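Local atomic coordinates of uncharacterized protein (Chaetomium thermophilum, PDB entry 3LPZ), a protein that probably takes part in the Get pathway for tail-anchored protein biogenesis, as a Get4-family alpha-solenoid adapted for multiple interactions, including Get5 binding. Residues Leu195-Val203 against Trp281-Tyr292; Tyr210-Val218 against Ala234-Leu245. One frame throughout, in Å; residues are numbered along the deposited sequence.

Interaction 1: residues Leu195-Val203 against Trp281-Tyr292; sequences LPYLLVANV and WDTALELIAEMY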
loop_
_atom_site.group_PDB
_atom_site.type_symbol
_atom_site.label_atom_id
_atom_site.label_comp_id
_atom_site.label_asym_id
_atom_site.label_seq_id
_atom_site.Cartn_x
_atom_site.Cartn_y
_atom_site.Cartn_z
ATOM N N LEU A 195 4.387 -0.007 -11.714
ATOM C CA LEU A 195 4.129 -1.440 -11.912
ATOM C C LEU A 195 3.176 -2.045 -10.879
ATOM O O LEU A 195 2.297 -2.794 -11.254
ATOM C CB LEU A 195 5.432 -2.258 -12.025
ATOM C CG LEU A 195 6.375 -1.774 -13.154
ATOM C CD1 LEU A 195 7.564 -2.684 -13.268
ATOM C CD2 LEU A 195 5.655 -1.650 -14.573
ATOM N N PRO A 196 3.363 -1.735 -9.576
ATOM C CA PRO A 196 2.430 -2.331 -8.604
ATOM C C PRO A 196 0.957 -1.966 -8.841
ATOM O O PRO A 196 0.074 -2.811 -8.587
ATOM C CB PRO A 196 2.950 -1.797 -7.243
ATOM C CG PRO A 196 4.435 -1.663 -7.460
ATOM C CD PRO A 196 4.508 -1.088 -8.895
ATOM N N TYR A 197 0.680 -0.737 -9.299
ATOM C CA TYR A 197 -0.699 -0.382 -9.651
ATOM C C TYR A 197 -1.232 -1.176 -10.831
ATOM O O TYR A 197 -2.398 -1.590 -10.793
ATOM C CB TYR A 197 -0.878 1.123 -9.903
ATOM C CG TYR A 197 -0.900 1.915 -8.615
ATOM C CD1 TYR A 197 -1.855 1.648 -7.622
ATOM C CD2 TYR A 197 0.013 2.950 -8.402
ATOM C CE1 TYR A 197 -1.892 2.410 -6.423
ATOM C CE2 TYR A 197 -0.025 3.729 -7.221
ATOM C CZ TYR A 197 -0.969 3.427 -6.236
ATOM O OH TYR A 197 -0.976 4.158 -5.076
ATOM N N LEU A 198 -0.394 -1.395 -11.856
ATOM C CA LEU A 198 -0.777 -2.272 -12.965
ATOM C C LEU A 198 -1.078 -3.691 -12.455
ATOM O O LEU A 198 -2.058 -4.296 -12.867
ATOM C CB LEU A 198 0.308 -2.323 -14.055
ATOM C CG LEU A 198 0.503 -1.055 -14.884
ATOM C CD1 LEU A 198 1.620 -1.274 -15.937
ATOM C CD2 LEU A 198 -0.822 -0.588 -15.518
ATOM N N LEU A 199 -0.245 -4.198 -11.542
ATOM C CA LEU A 199 -0.447 -5.540 -10.971
ATOM C C LEU A 199 -1.758 -5.727 -10.186
ATOM O O LEU A 199 -2.251 -6.844 -10.089
ATOM C CB LEU A 199 0.742 -5.945 -10.091
ATOM C CG LEU A 199 2.071 -6.168 -10.834
ATOM C CD1 LEU A 199 3.207 -6.465 -9.802
ATOM C CD2 LEU A 199 1.963 -7.288 -11.850
ATOM N N VAL A 200 -2.304 -4.666 -9.606
ATOM C CA VAL A 200 -3.613 -4.759 -8.921
ATOM C C VAL A 200 -4.711 -4.186 -9.824
ATOM O O VAL A 200 -5.760 -3.749 -9.345
ATOM C CB VAL A 200 -3.606 -4.083 -7.511
ATOM C CG1 VAL A 200 -2.645 -4.838 -6.593
ATOM C CG2 VAL A 200 -3.217 -2.582 -7.599
ATOM N N ALA A 201 -4.423 -4.151 -11.128
ATOM C CA ALA A 201 -5.413 -3.825 -12.163
ATOM C C ALA A 201 -5.975 -2.420 -11.987
ATOM O O ALA A 201 -7.173 -2.189 -12.187
ATOM C CB ALA A 201 -6.545 -4.891 -12.164
ATOM N N ASN A 202 -5.111 -1.475 -11.607
ATOM C CA ASN A 202 -5.514 -0.107 -11.429
ATOM C C ASN A 202 -4.693 0.783 -12.378
ATOM O O ASN A 202 -3.712 1.387 -11.983
ATOM C CB ASN A 202 -5.299 0.314 -9.972
ATOM C CG ASN A 202 -6.041 1.609 -9.625
ATOM O OD1 ASN A 202 -6.440 2.353 -10.512
ATOM N ND2 ASN A 202 -6.204 1.883 -8.325
ATOM N N VAL A 203 -5.093 0.797 -13.641
ATOM C CA VAL A 203 -4.423 1.542 -14.680
ATOM C C VAL A 203 -4.468 3.033 -14.397
ATOM O O VAL A 203 -3.498 3.719 -14.619
ATOM C CB VAL A 203 -5.016 1.201 -16.087
ATOM C CG1 VAL A 203 -4.258 1.955 -17.204
ATOM C CG2 VAL A 203 -4.875 -0.297 -16.326
ATOM N N TRP A 281 12.414 -7.015 -12.526
ATOM C CA TRP A 281 11.065 -6.755 -13.085
ATOM C C TRP A 281 10.399 -7.987 -13.705
ATOM O O TRP A 281 9.297 -7.868 -14.247
ATOM C CB TRP A 281 11.066 -5.651 -14.151
ATOM C CG TRP A 281 11.462 -4.273 -13.692
ATOM C CD1 TRP A 281 11.775 -3.868 -12.415
ATOM C CD2 TRP A 281 11.581 -3.107 -14.521
ATOM N NE1 TRP A 281 12.094 -2.519 -12.406
ATOM C CE2 TRP A 281 11.980 -2.030 -13.684
ATOM C CE3 TRP A 281 11.402 -2.870 -15.892
ATOM C CZ2 TRP A 281 12.199 -0.743 -14.178
ATOM C CZ3 TRP A 281 11.614 -1.576 -16.381
ATOM C CH2 TRP A 281 12.008 -0.535 -15.532
ATOM N N ASP A 282 11.062 -9.146 -13.658
ATOM C CA ASP A 282 10.669 -10.308 -14.470
ATOM C C ASP A 282 9.276 -10.816 -14.112
ATOM O O ASP A 282 8.440 -11.017 -14.988
ATOM C CB ASP A 282 11.656 -11.469 -14.300
ATOM C CG ASP A 282 12.937 -11.293 -15.086
ATOM O OD1 ASP A 282 13.022 -10.402 -15.966
ATOM O OD2 ASP A 282 13.870 -12.087 -14.808
ATOM N N THR A 283 9.027 -11.031 -12.822
ATOM C CA THR A 283 7.723 -11.545 -12.391
ATOM C C THR A 283 6.600 -10.532 -12.649
ATOM O O THR A 283 5.498 -10.908 -13.100
ATOM C CB THR A 283 7.757 -11.966 -10.913
ATOM O OG1 THR A 283 8.726 -13.003 -10.764
ATOM C CG2 THR A 283 6.401 -12.506 -10.458
ATOM N N ALA A 284 6.885 -9.257 -12.369
ATOM C CA ALA A 284 5.952 -8.169 -12.669
ATOM C C ALA A 284 5.594 -8.126 -14.157
ATOM O O ALA A 284 4.425 -7.972 -14.507
ATOM C CB ALA A 284 6.515 -6.816 -12.228
ATOM N N LEU A 285 6.599 -8.227 -15.027
ATOM C CA LEU A 285 6.350 -8.113 -16.467
ATOM C C LEU A 285 5.576 -9.315 -16.994
ATOM O O LEU A 285 4.722 -9.170 -17.854
ATOM C CB LEU A 285 7.652 -7.929 -17.245
ATOM C CG LEU A 285 8.267 -6.540 -17.084
ATOM C CD1 LEU A 285 9.630 -6.493 -17.717
ATOM C CD2 LEU A 285 7.332 -5.433 -17.658
ATOM N N GLU A 286 5.885 -10.490 -16.466
ATOM C CA GLU A 286 5.133 -11.718 -16.799
ATOM C C GLU A 286 3.663 -11.597 -16.437
ATOM O O GLU A 286 2.793 -11.954 -17.227
ATOM C CB GLU A 286 5.705 -12.902 -16.043
ATOM C CG GLU A 286 6.916 -13.503 -16.699
ATOM C CD GLU A 286 7.461 -14.660 -15.903
ATOM O OE1 GLU A 286 6.658 -15.447 -15.339
ATOM O OE2 GLU A 286 8.694 -14.770 -15.833
ATOM N N LEU A 287 3.393 -11.099 -15.235
ATOM C CA LEU A 287 2.002 -10.929 -14.783
ATOM C C LEU A 287 1.270 -9.875 -15.605
ATOM O O LEU A 287 0.103 -10.061 -15.969
ATOM C CB LEU A 287 1.924 -10.607 -13.286
ATOM C CG LEU A 287 1.974 -11.826 -12.367
ATOM C CD1 LEU A 287 2.107 -11.388 -10.927
ATOM C CD2 LEU A 287 0.733 -12.719 -12.522
ATOM N N ILE A 288 1.972 -8.789 -15.914
ATOM C CA ILE A 288 1.446 -7.742 -16.781
ATOM C C ILE A 288 1.149 -8.241 -18.210
ATOM O O ILE A 288 0.093 -7.942 -18.751
ATOM C CB ILE A 288 2.408 -6.505 -16.781
ATOM C CG1 ILE A 288 2.279 -5.749 -15.436
ATOM C CG2 ILE A 288 2.136 -5.576 -18.000
ATOM C CD1 ILE A 288 3.380 -4.727 -15.168
ATOM N N ALA A 289 2.081 -8.990 -18.812
ATOM C CA ALA A 289 1.840 -9.632 -20.122
ATOM C C ALA A 289 0.611 -10.550 -20.113
ATOM O O ALA A 289 -0.149 -10.585 -21.087
ATOM C CB ALA A 289 3.079 -10.440 -20.607
ATOM N N GLU A 290 0.435 -11.307 -19.036
ATOM C CA GLU A 290 -0.784 -12.098 -18.877
ATOM C C GLU A 290 -2.045 -11.246 -18.703
ATOM O O GLU A 290 -3.027 -11.454 -19.420
ATOM C CB GLU A 290 -0.627 -13.102 -17.744
ATOM C CG GLU A 290 -1.749 -14.148 -17.640
ATOM C CD GLU A 290 -1.502 -15.112 -16.485
ATOM O OE1 GLU A 290 -1.867 -14.800 -15.330
ATOM O OE2 GLU A 290 -0.915 -16.182 -16.725
ATOM N N MET A 291 -2.005 -10.275 -17.791
ATOM C CA MET A 291 -3.179 -9.461 -17.451
ATOM C C MET A 291 -3.692 -8.590 -18.597
ATOM O O MET A 291 -4.898 -8.484 -18.817
ATOM C CB MET A 291 -2.880 -8.569 -16.250
ATOM C CG MET A 291 -2.636 -9.316 -14.972
ATOM S SD MET A 291 -2.104 -8.225 -13.656
ATOM C CE MET A 291 -3.680 -7.529 -13.135
ATOM N N TYR A 292 -2.773 -7.966 -19.332
ATOM C CA TYR A 292 -3.148 -6.936 -20.310
ATOM C C TYR A 292 -3.025 -7.355 -21.764
ATOM O O TYR A 292 -3.587 -6.709 -22.665
ATOM C CB TYR A 292 -2.327 -5.651 -20.062
ATOM C CG TYR A 292 -2.612 -5.063 -18.695
ATOM C CD1 TYR A 292 -3.741 -4.275 -18.480
ATOM C CD2 TYR A 292 -1.782 -5.352 -17.599
ATOM C CE1 TYR A 292 -4.036 -3.748 -17.204
ATOM C CE2 TYR A 292 -2.065 -4.833 -16.311
ATOM C CZ TYR A 292 -3.201 -4.042 -16.122
ATOM O OH TYR A 292 -3.484 -3.530 -14.862
#

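Interaction 2: residues Tyr210-Val218 against Ala234-Leu245; sequences YRIFTSALV and AELRIFPSLPLL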
loop_
_atom_site.group_PDB
_atom_site.type_symbol
_atom_site.label_atom_id
_atom_site.label_comp_id
_atom_site.label_asym_id
_atom_site.label_seq_id
_atom_site.Cartn_x
_atom_site.Cartn_y
_atom_site.Cartn_z
ATOM N N TYR A 210 2.822 7.644 -12.631
ATOM C CA TYR A 210 3.746 7.968 -13.704
ATOM C C TYR A 210 3.803 9.487 -13.974
ATOM O O TYR A 210 4.879 10.091 -14.079
ATOM C CB TYR A 210 3.301 7.232 -14.958
ATOM C CG TYR A 210 3.973 7.732 -16.203
ATOM C CD1 TYR A 210 5.265 7.313 -16.533
ATOM C CD2 TYR A 210 3.317 8.645 -17.052
ATOM C CE1 TYR A 210 5.899 7.794 -17.673
ATOM C CE2 TYR A 210 3.951 9.120 -18.202
ATOM C CZ TYR A 210 5.241 8.683 -18.501
ATOM O OH TYR A 210 5.859 9.154 -19.646
ATOM N N ARG A 211 2.641 10.118 -14.051
ATOM C CA ARG A 211 2.620 11.548 -14.341
ATOM C C ARG A 211 3.268 12.338 -13.193
ATOM O O ARG A 211 4.096 13.217 -13.427
ATOM C CB ARG A 211 1.185 12.012 -14.607
ATOM C CG ARG A 211 0.622 11.396 -15.904
ATOM C CD ARG A 211 -0.656 12.085 -16.335
ATOM N NE ARG A 211 -1.825 11.575 -15.646
ATOM C CZ ARG A 211 -2.749 10.802 -16.223
ATOM N NH1 ARG A 211 -2.643 10.437 -17.506
ATOM N NH2 ARG A 211 -3.792 10.398 -15.522
ATOM N N ILE A 212 2.915 12.012 -11.962
ATOM C CA ILE A 212 3.519 12.702 -10.804
ATOM C C ILE A 212 5.032 12.514 -10.742
ATOM O O ILE A 212 5.785 13.502 -10.542
ATOM C CB ILE A 212 2.850 12.294 -9.466
ATOM C CG1 ILE A 212 1.356 12.711 -9.434
ATOM C CG2 ILE A 212 3.628 12.830 -8.239
ATOM C CD1 ILE A 212 1.052 14.262 -9.441
ATOM N N PHE A 213 5.496 11.278 -10.910
ATOM C CA PHE A 213 6.931 11.012 -10.751
ATOM C C PHE A 213 7.709 11.765 -11.858
ATOM O O PHE A 213 8.717 12.436 -11.586
ATOM C CB PHE A 213 7.221 9.502 -10.844
ATOM C CG PHE A 213 8.655 9.151 -10.636
ATOM C CD1 PHE A 213 9.572 9.220 -11.694
ATOM C CD2 PHE A 213 9.108 8.741 -9.369
ATOM C CE1 PHE A 213 10.938 8.887 -11.491
ATOM C CE2 PHE A 213 10.449 8.413 -9.159
ATOM C CZ PHE A 213 11.374 8.492 -10.219
ATOM N N THR A 214 7.261 11.609 -13.103
ATOM C CA THR A 214 7.939 12.272 -14.207
ATOM C C THR A 214 7.832 13.804 -14.173
ATOM O O THR A 214 8.767 14.462 -14.592
ATOM C CB THR A 214 7.550 11.699 -15.593
ATOM O OG1 THR A 214 6.140 11.878 -15.834
ATOM C CG2 THR A 214 7.940 10.207 -15.663
ATOM N N SER A 215 6.719 14.364 -13.672
ATOM C CA SER A 215 6.663 15.828 -13.477
ATOM C C SER A 215 7.693 16.264 -12.447
ATOM O O SER A 215 8.308 17.296 -12.623
ATOM C CB SER A 215 5.288 16.312 -13.012
ATOM O OG SER A 215 4.383 16.007 -14.037
ATOM N N ALA A 216 7.861 15.472 -11.383
ATOM C CA ALA A 216 8.828 15.796 -10.331
ATOM C C ALA A 216 10.246 15.766 -10.913
ATOM O O ALA A 216 11.065 16.669 -10.664
ATOM C CB ALA A 216 8.688 14.807 -9.116
ATOM N N LEU A 217 10.526 14.728 -11.697
ATOM C CA LEU A 217 11.828 14.579 -12.333
ATOM C C LEU A 217 12.176 15.809 -13.192
ATOM O O LEU A 217 13.287 16.337 -13.113
ATOM C CB LEU A 217 11.866 13.291 -13.176
ATOM C CG LEU A 217 13.182 12.965 -13.862
ATOM C CD1 LEU A 217 14.279 12.663 -12.841
ATOM C CD2 LEU A 217 12.981 11.747 -14.785
ATOM N N VAL A 218 11.237 16.243 -14.027
ATOM C CA VAL A 218 11.438 17.433 -14.868
ATOM C C VAL A 218 11.617 18.714 -14.053
ATOM O O VAL A 218 12.541 19.497 -14.305
ATOM C CB VAL A 218 10.252 17.632 -15.866
ATOM C CG1 VAL A 218 10.290 19.028 -16.548
ATOM C CG2 VAL A 218 10.248 16.512 -16.889
ATOM N N ALA A 234 -3.126 14.068 -20.734
ATOM C CA ALA A 234 -2.503 12.764 -20.469
ATOM C C ALA A 234 -1.015 12.807 -20.857
ATOM O O ALA A 234 -0.600 12.259 -21.878
ATOM C CB ALA A 234 -3.250 11.642 -21.207
ATOM N N GLU A 235 -0.240 13.498 -20.023
ATOM C CA GLU A 235 1.198 13.725 -20.198
ATOM C C GLU A 235 1.957 12.421 -20.491
ATOM O O GLU A 235 1.950 11.495 -19.691
ATOM C CB GLU A 235 1.768 14.386 -18.931
ATOM C CG GLU A 235 1.032 15.651 -18.479
ATOM C CD GLU A 235 0.606 15.591 -17.011
ATOM O OE1 GLU A 235 1.462 15.783 -16.101
ATOM O OE2 GLU A 235 -0.601 15.355 -16.770
ATOM N N LEU A 236 2.571 12.340 -21.657
ATOM C CA LEU A 236 3.419 11.212 -21.972
ATOM C C LEU A 236 4.811 11.730 -22.307
ATOM O O LEU A 236 4.996 12.370 -23.353
ATOM C CB LEU A 236 2.865 10.398 -23.136
ATOM C CG LEU A 236 3.648 9.085 -23.201
ATOM C CD1 LEU A 236 2.986 8.012 -22.310
ATOM C CD2 LEU A 236 3.844 8.602 -24.645
ATOM N N ARG A 237 5.774 11.446 -21.425
ATOM C CA ARG A 237 7.109 12.025 -21.532
ATOM C C ARG A 237 8.153 11.009 -21.980
ATOM O O ARG A 237 8.199 9.858 -21.495
ATOM C CB ARG A 237 7.531 12.731 -20.232
ATOM C CG ARG A 237 6.535 13.799 -19.770
ATOM C CD ARG A 237 6.949 14.405 -18.459
ATOM N NE ARG A 237 6.108 15.550 -18.123
ATOM C CZ ARG A 237 5.088 15.505 -17.272
ATOM N NH1 ARG A 237 4.773 14.375 -16.628
ATOM N NH2 ARG A 237 4.381 16.601 -17.068
ATOM N N ILE A 238 8.980 11.449 -22.922
ATOM C CA ILE A 238 10.112 10.687 -23.404
ATOM C C ILE A 238 11.397 11.380 -22.949
ATOM O O ILE A 238 11.569 12.592 -23.136
ATOM C CB ILE A 238 10.063 10.577 -24.963
ATOM C CG1 ILE A 238 8.803 9.800 -25.371
ATOM C CG2 ILE A 238 11.384 9.980 -25.548
ATOM C CD1 ILE A 238 8.772 8.254 -24.892
ATOM N N PHE A 239 12.288 10.594 -22.351
ATOM C CA PHE A 239 13.596 11.072 -21.893
ATOM C C PHE A 239 14.685 10.333 -22.645
ATOM O O PHE A 239 14.987 9.189 -22.307
ATOM C CB PHE A 239 13.759 10.786 -20.391
ATOM C CG PHE A 239 12.751 11.480 -19.540
ATOM C CD1 PHE A 239 12.978 12.791 -19.095
ATOM C CD2 PHE A 239 11.563 10.847 -19.189
ATOM C CE1 PHE A 239 12.038 13.453 -18.323
ATOM C CE2 PHE A 239 10.589 11.523 -18.404
ATOM C CZ PHE A 239 10.835 12.808 -17.963
ATOM N N PRO A 240 15.318 10.988 -23.629
ATOM C CA PRO A 240 16.341 10.295 -24.429
ATOM C C PRO A 240 17.444 9.669 -23.601
ATOM O O PRO A 240 17.965 8.623 -23.996
ATOM C CB PRO A 240 16.893 11.402 -25.330
ATOM C CG PRO A 240 15.704 12.327 -25.503
ATOM C CD PRO A 240 15.101 12.370 -24.101
ATOM N N SER A 241 17.792 10.252 -22.455
ATOM C CA SER A 241 18.893 9.695 -21.659
ATOM C C SER A 241 18.454 8.595 -20.703
ATOM O O SER A 241 19.286 8.050 -19.983
ATOM C CB SER A 241 19.578 10.789 -20.848
ATOM O OG SER A 241 18.651 11.309 -19.912
ATOM N N LEU A 242 17.156 8.283 -20.662
ATOM C CA LEU A 242 16.644 7.303 -19.692
ATOM C C LEU A 242 15.770 6.263 -20.421
ATOM O O LEU A 242 14.542 6.275 -20.303
ATOM C CB LEU A 242 15.888 8.010 -18.564
ATOM C CG LEU A 242 16.692 8.977 -17.664
ATOM C CD1 LEU A 242 15.764 9.837 -16.801
ATOM C CD2 LEU A 242 17.709 8.233 -16.780
ATOM N N PRO A 243 16.409 5.373 -21.204
ATOM C CA PRO A 243 15.647 4.394 -22.016
ATOM C C PRO A 243 14.583 3.560 -21.257
ATOM O O PRO A 243 13.532 3.256 -21.823
ATOM C CB PRO A 243 16.729 3.461 -22.581
ATOM C CG PRO A 243 18.044 3.916 -22.041
ATOM C CD PRO A 243 17.862 5.292 -21.444
ATOM N N LEU A 244 14.858 3.141 -20.024
ATOM C CA LEU A 244 13.889 2.307 -19.307
ATOM C C LEU A 244 12.678 3.099 -18.846
ATOM O O LEU A 244 11.609 2.542 -18.590
ATOM C CB LEU A 244 14.521 1.633 -18.086
ATOM C CG LEU A 244 15.346 0.374 -18.373
ATOM C CD1 LEU A 244 15.830 -0.206 -17.030
ATOM C CD2 LEU A 244 14.567 -0.645 -19.207
ATOM N N LEU A 245 12.842 4.400 -18.679
ATOM C CA LEU A 245 11.674 5.225 -18.383
ATOM C C LEU A 245 10.780 5.291 -19.648
ATOM O O LEU A 245 9.532 5.312 -19.575
ATOM C CB LEU A 245 12.123 6.612 -17.943
ATOM C CG LEU A 245 11.553 7.092 -16.614
ATOM C CD1 LEU A 245 12.081 8.497 -16.225
ATOM C CD2 LEU A 245 10.028 7.074 -16.663
HETATM O O HOH W 1 0.004 9.358 -18.856
#

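Interaction 1: residues Leu195-Val203 against Trp281-Tyr292
L195 meets W281 and I288 through its two methyls. CD1 sits over one face of the indole, a CH-pi contact 4.2 Å from the centroid of the five-membered ring of W281 and 11° off its normal, while CD2 turns to CD1 of I288, the two side chains crossing at about a right angle. L251 of helix 243-256 also packs on L195. One turn on, L198 adds its own CD1 to the end of I288, at 4.0 Å. Its carbonyl takes the hydroxyl of Y292, OH to O 2.6 Å, on a lone pair in the carbonyl plane (C=O...O angle 124°), and also accepts the backbone N of A201, so two donors grip it. L199 starts out pointing away from the other helix, but its branched end swings back: CD2 comes to 3.6 Å from CB of L287 and also touches CG1 of I288, and CD1 reaches the methyl of A284. Where helix 186-199 ends, A201, with positive phi, is the C-prime residue of a Schellman motif, and N202 follows as N-cap of helix 203-220, its OD1 on the N of A205. V203 then slides past Y292 in the opposite direction, its CG2 3.7 Å from CE1 of the ring. Y292 thus ties helix 282-293 to the turn between helices 186-199 and 203-220, in a chain whose helices stack into an alpha-solenoid.

Interaction 2: residues Tyr210-Val218 against Ala234-Leu245
Y210 brings its hydroxyl to the backbone of R237, whose N donates to OH at 2.9 Å with an N-H...O angle of 153°. The same hydroxyl is hydrogen-bonded to S249 OG, and O of E235 lies in the plane of the ring at its edge. R237 reaches, extended from CG to NE, across toward helix 203-220. Its NH1 donates to OG1 of T214 at 3.0 Å, tilted 16° from the guanidinium plane, and its NH2 makes a salt bridge to OE1 of E235, using that oxygen's anti lone pair. T214 OG1 itself donates to O of Y210, 2.8 Å away, and with chi1 at 62° it faces both that carbonyl and the arginine. R237 belongs to strand 237-238, half of a small antiparallel hairpin with 227-228 that this helical solenoid lays against one of its helices. S215 OG gives its proton to O of R211, while a water bridges O of E235 and, weakly, NH1 of R211. E235 N is buried here without a partner. Beyond the polar patch, L217 CD2 covers one face of F239, 4.2 Å from the ring centroid, and meets L245 CD1 tip to tip; V218 CG2 lies in the ring plane, 3.8 Å from CE1 of F239.

How the interactions relate
Interaction 2 is nested along the chain inside the loop that interaction 1 closes: helix 186-199 leads directly into helix 203-220, the hairpin and helix 243-256 follow, and helix 282-293 returns to the end of the first helix. The two centres lie about 19 Å apart, yet the contacts touch where W281 CH2 packs on L244 CD1 at 4.1 Å. Helix 243-256 serves both, contributing L251 and V255 around interaction 1 and S249 around interaction 2. That shared helix and the W281-L244 contact make the two interactions neighbouring parts of the Get4 solenoid, with the hairpin packed beside its helices.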